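PDB 2IF6: hypothetical protein yiiX from Escherichia coli, which is of unknown function but probably acts as a lipid-binding hydrolase of the permuted papain-like amidase family. Local coordinates for residues 70-74 with 168-172; 32-36 with 47-51. All coordinates share one frame; numbering follows the deposited sequence.

Contact 1: residues 70-74 with 168-172; sequences YVVRR and VFDAP
Arg73 lays its guanidinium flat over the ring of Phe169 and, with the same group, reaches the backbone carbonyl of that phenylalanine. The two planes are only 5° apart and their centres 4.0 Å from each other, close to a parallel stack, and Arg73 CZ stands over the ring face in cation-pi geometry. The aliphatic part of the arginine shares this face: CD makes a CH-pi contact, its closest approach being 3.5 Å to Phe169 CE1, while NE sits above the middle of the ring. Bends at chi2 (-84°) and chi3 (-91°) fold the chain down onto the phenylalanine so that methylene, NE and CZ follow one another across it.

Phe169 O then takes two donors from one residue, Arg73 NE at 3.0 Å and Arg73 NH2 at 2.8 Å. Both N-H groups are well off linear, the sharing of a single oxygen forcing a bent, side-on grip, and the oxygen lies somewhat out of the guanidinium plane. Val71, two residues back on the strand, adds an apolar contact to the same ring, its CG1 lying 3.8 Å from Phe169 CE1.

The contact pins the C-terminal end of helix 165-169 to strand 70-75, an inner strand of the antiparallel sheet. Phe12 meets the Phe169 ring edge-to-face, and Thr176 OG1 of the neighbouring strand 174-180 accepts a hydrogen bond from Arg73 NH1, which further fixes the guanidinium. Asp170, whose OD2 bonds Gln166, keeps its OD1 5.0 Å from Arg73 NH2, too far for a salt bridge. The positive charge is thus held by a pi face and by a carbonyl at the helix C-terminus, where the negative end of the helix dipole would probably favour it.

Contact 2: residues 32-36 with 47-51; sequences SHTGM and FEAVG
His33 and Glu48 face each other across the beta hairpin of strands 33-40 and 43-49, in a geometry consistent with the His-Glu part of a Cys-His-Glu triad, as would suit a permuted papain-like fold. From Glu48 CB, 4.0 Å from His33 NE2, the chain first turns CG between its own backbone N and carbonyl carbon (chi1 54°) and then runs extended, carrying the carboxylate to the imidazole edge. There OE1 accepts a hydrogen bond from His33 NE2 at 2.7 Å. The bond is almost straight, 174° at the hydrogen, and lies in the imidazole plane, with the carboxylate turned 44° against the ring. OE2 is held by Thr56 OG1, which should steady the acceptor. Val50 CG1 packs 3.5 Å from His33 CE1, and the side chain of Cys112, on helix 112-124, also touches His33.

Farther along, Met36 and Phe47 form an antiparallel hydrogen-bonded pair through both backbone N-H groups. From this pair back toward His33 the strands diverge, and between Thr34 and Ala49 a water fills in for a direct bond: it donates to Thr34 O at 2.7 Å and accepts from Ala49 N at 2.9 Å.

How the contacts relate
Both contacts rest on the same six-stranded antiparallel sheet, with centres 14 Å apart and nearest atoms about 5 Å apart, without touching. Strand 10-13 lies between strands 33-40 and 70-75 and links the two: it bonds to 33-40 of contact 2 on one side and to 70-75 of contact 1 on the other. Along the chain they come in series, the local hairpin of contact 2 closing before contact 1 opens and joins segments 94 residues apart. Contact 2 carries the probable active-site pair near the centre of the chain, whereas contact 1 fastens the end of helix 165-169 to strand 70-75, just before the chain enters the edge strand 174-180, which pairs with that same strand.

Contact 1: residues 70-74 with 168-172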
# COMPACT_ATOMS: atom_id res chain seq x y z
N TYR A 70 6.39 -5.40 -10.67
CA TYR A 70 6.12 -4.20 -9.88
C TYR A 70 5.80 -3.05 -10.82
O TYR A 70 6.16 -3.06 -12.02
CB TYR A 70 7.30 -3.86 -8.92
CG TYR A 70 8.56 -3.35 -9.61
CD1 TYR A 70 8.76 -1.98 -9.83
CD2 TYR A 70 9.54 -4.24 -10.07
CE1 TYR A 70 9.90 -1.51 -10.48
CE2 TYR A 70 10.70 -3.80 -10.72
CZ TYR A 70 10.87 -2.43 -10.93
OH TYR A 70 12.01 -2.00 -11.57
N VAL A 71 5.14 -2.05 -10.26
CA VAL A 71 4.87 -0.79 -10.98
C VAL A 71 5.04 0.29 -9.95
O VAL A 71 4.76 0.07 -8.75
CB VAL A 71 3.46 -0.76 -11.60
CG1 VAL A 71 2.39 -1.02 -10.56
CG2 VAL A 71 3.19 0.60 -12.31
N VAL A 72 5.52 1.46 -10.40
CA VAL A 72 5.81 2.56 -9.50
C VAL A 72 5.03 3.78 -9.92
O VAL A 72 5.06 4.15 -11.09
CB VAL A 72 7.32 2.90 -9.52
CG1 VAL A 72 7.59 4.04 -8.56
CG2 VAL A 72 8.18 1.66 -9.11
N ARG A 73 4.35 4.44 -8.97
CA ARG A 73 3.66 5.69 -9.26
C ARG A 73 4.36 6.84 -8.54
O ARG A 73 4.95 6.66 -7.46
CB ARG A 73 2.21 5.61 -8.79
CG ARG A 73 1.44 4.47 -9.46
CD ARG A 73 0.90 4.90 -10.81
NE ARG A 73 -0.44 5.46 -10.74
CZ ARG A 73 -1.14 5.84 -11.80
NH1 ARG A 73 -0.60 5.72 -13.03
NH2 ARG A 73 -2.35 6.35 -11.65
N ARG A 74 4.31 8.02 -9.13
CA ARG A 74 4.91 9.21 -8.51
C ARG A 74 4.02 10.41 -8.71
O ARG A 74 3.33 10.52 -9.74
CB ARG A 74 6.29 9.48 -9.15
CG ARG A 74 6.92 10.85 -8.74
CD ARG A 74 8.29 11.09 -9.42
NE ARG A 74 9.21 9.97 -9.17
CZ ARG A 74 10.30 9.72 -9.88
NH1 ARG A 74 10.64 10.56 -10.88
NH2 ARG A 74 11.08 8.68 -9.56
N VAL A 168 -5.11 3.72 -3.99
CA VAL A 168 -3.94 4.62 -4.00
C VAL A 168 -3.41 4.73 -5.41
O VAL A 168 -3.10 5.81 -5.91
CB VAL A 168 -2.80 4.11 -3.10
CG1 VAL A 168 -1.58 5.07 -3.17
CG2 VAL A 168 -3.33 3.95 -1.67
N PHE A 169 -3.33 3.59 -6.10
CA PHE A 169 -2.81 3.62 -7.46
C PHE A 169 -3.54 4.61 -8.34
O PHE A 169 -2.91 5.31 -9.13
CB PHE A 169 -2.93 2.22 -8.11
CG PHE A 169 -2.29 2.14 -9.46
CD1 PHE A 169 -0.96 1.71 -9.59
CD2 PHE A 169 -3.00 2.49 -10.62
CE1 PHE A 169 -0.34 1.65 -10.81
CE2 PHE A 169 -2.38 2.42 -11.87
CZ PHE A 169 -1.06 2.00 -11.97
N ASP A 170 -4.87 4.64 -8.22
CA ASP A 170 -5.74 5.43 -9.09
C ASP A 170 -5.92 6.87 -8.61
O ASP A 170 -6.76 7.62 -9.15
CB ASP A 170 -7.12 4.78 -9.11
CG ASP A 170 -7.17 3.54 -9.98
OD1 ASP A 170 -6.34 3.40 -10.91
OD2 ASP A 170 -8.08 2.74 -9.73
N ALA A 171 -5.15 7.25 -7.59
CA ALA A 171 -5.16 8.63 -7.11
C ALA A 171 -4.85 9.61 -8.27
O ALA A 171 -4.00 9.30 -9.13
CB ALA A 171 -4.18 8.79 -5.99
N PRO A 172 -5.56 10.75 -8.33
CA PRO A 172 -5.41 11.66 -9.48
C PRO A 172 -4.04 12.31 -9.65
O PRO A 172 -3.64 12.63 -10.77
CB PRO A 172 -6.50 12.72 -9.26
CG PRO A 172 -6.82 12.66 -7.86
CD PRO A 172 -6.57 11.24 -7.37

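Contact 2: residues 32-36 with 47-51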
# COMPACT_ATOMS: atom_id res chain seq x y z
N SER A 32 -1.76 -6.32 -4.63
CA SER A 32 -2.14 -6.76 -3.31
C SER A 32 -1.15 -6.37 -2.21
O SER A 32 -1.34 -6.77 -1.03
CB SER A 32 -2.43 -8.28 -3.35
OG SER A 32 -1.27 -8.99 -3.72
N HIS A 33 -0.11 -5.61 -2.57
CA HIS A 33 0.77 -5.02 -1.56
C HIS A 33 1.35 -3.72 -2.09
O HIS A 33 1.51 -3.58 -3.29
CB HIS A 33 1.91 -5.98 -1.20
CG HIS A 33 2.73 -5.52 -0.03
ND1 HIS A 33 2.17 -5.07 1.15
CD2 HIS A 33 4.08 -5.45 0.14
CE1 HIS A 33 3.14 -4.74 2.00
NE2 HIS A 33 4.31 -4.95 1.40
N THR A 34 1.62 -2.76 -1.20
CA THR A 34 2.18 -1.46 -1.62
C THR A 34 3.16 -0.97 -0.54
O THR A 34 3.09 -1.40 0.62
CB THR A 34 1.05 -0.44 -1.93
OG1 THR A 34 1.58 0.76 -2.51
CG2 THR A 34 0.30 -0.08 -0.69
N GLY A 35 4.11 -0.15 -0.95
CA GLY A 35 4.98 0.54 0.01
C GLY A 35 5.43 1.85 -0.62
O GLY A 35 5.05 2.15 -1.78
N MET A 36 6.21 2.62 0.12
CA MET A 36 6.65 3.94 -0.37
C MET A 36 8.15 3.98 -0.30
O MET A 36 8.75 3.58 0.73
CB MET A 36 6.05 5.07 0.48
CG MET A 36 6.44 6.58 0.09
SD MET A 36 5.87 7.74 1.37
CE MET A 36 7.20 7.62 2.61
N PHE A 47 9.52 1.61 2.49
CA PHE A 47 8.79 1.74 3.76
C PHE A 47 7.46 1.02 3.58
O PHE A 47 6.68 1.40 2.69
CB PHE A 47 8.52 3.24 3.98
CG PHE A 47 7.59 3.56 5.11
CD1 PHE A 47 8.06 3.62 6.43
CD2 PHE A 47 6.23 3.87 4.87
CE1 PHE A 47 7.23 3.96 7.51
CE2 PHE A 47 5.37 4.21 5.96
CZ PHE A 47 5.88 4.26 7.28
N GLU A 48 7.20 -0.00 4.40
CA GLU A 48 5.99 -0.82 4.21
C GLU A 48 5.44 -1.35 5.53
O GLU A 48 6.21 -1.56 6.46
CB GLU A 48 6.30 -2.01 3.30
CG GLU A 48 7.51 -2.83 3.83
CD GLU A 48 7.70 -4.15 3.11
OE1 GLU A 48 6.79 -4.58 2.37
OE2 GLU A 48 8.75 -4.79 3.32
N ALA A 49 4.13 -1.54 5.60
CA ALA A 49 3.48 -2.12 6.78
C ALA A 49 3.34 -3.60 6.51
O ALA A 49 2.47 -4.01 5.76
CB ALA A 49 2.13 -1.48 7.01
N VAL A 50 4.24 -4.39 7.08
CA VAL A 50 4.14 -5.86 7.00
C VAL A 50 4.22 -6.56 8.37
O VAL A 50 4.49 -7.74 8.45
CB VAL A 50 5.22 -6.46 6.09
CG1 VAL A 50 4.96 -6.08 4.64
CG2 VAL A 50 6.64 -6.05 6.54
N GLY A 51 3.99 -5.82 9.45
CA GLY A 51 4.10 -6.40 10.80
C GLY A 51 5.55 -6.72 11.11
O GLY A 51 5.99 -7.87 10.99
O HOH W 1 3.02 -0.52 3.13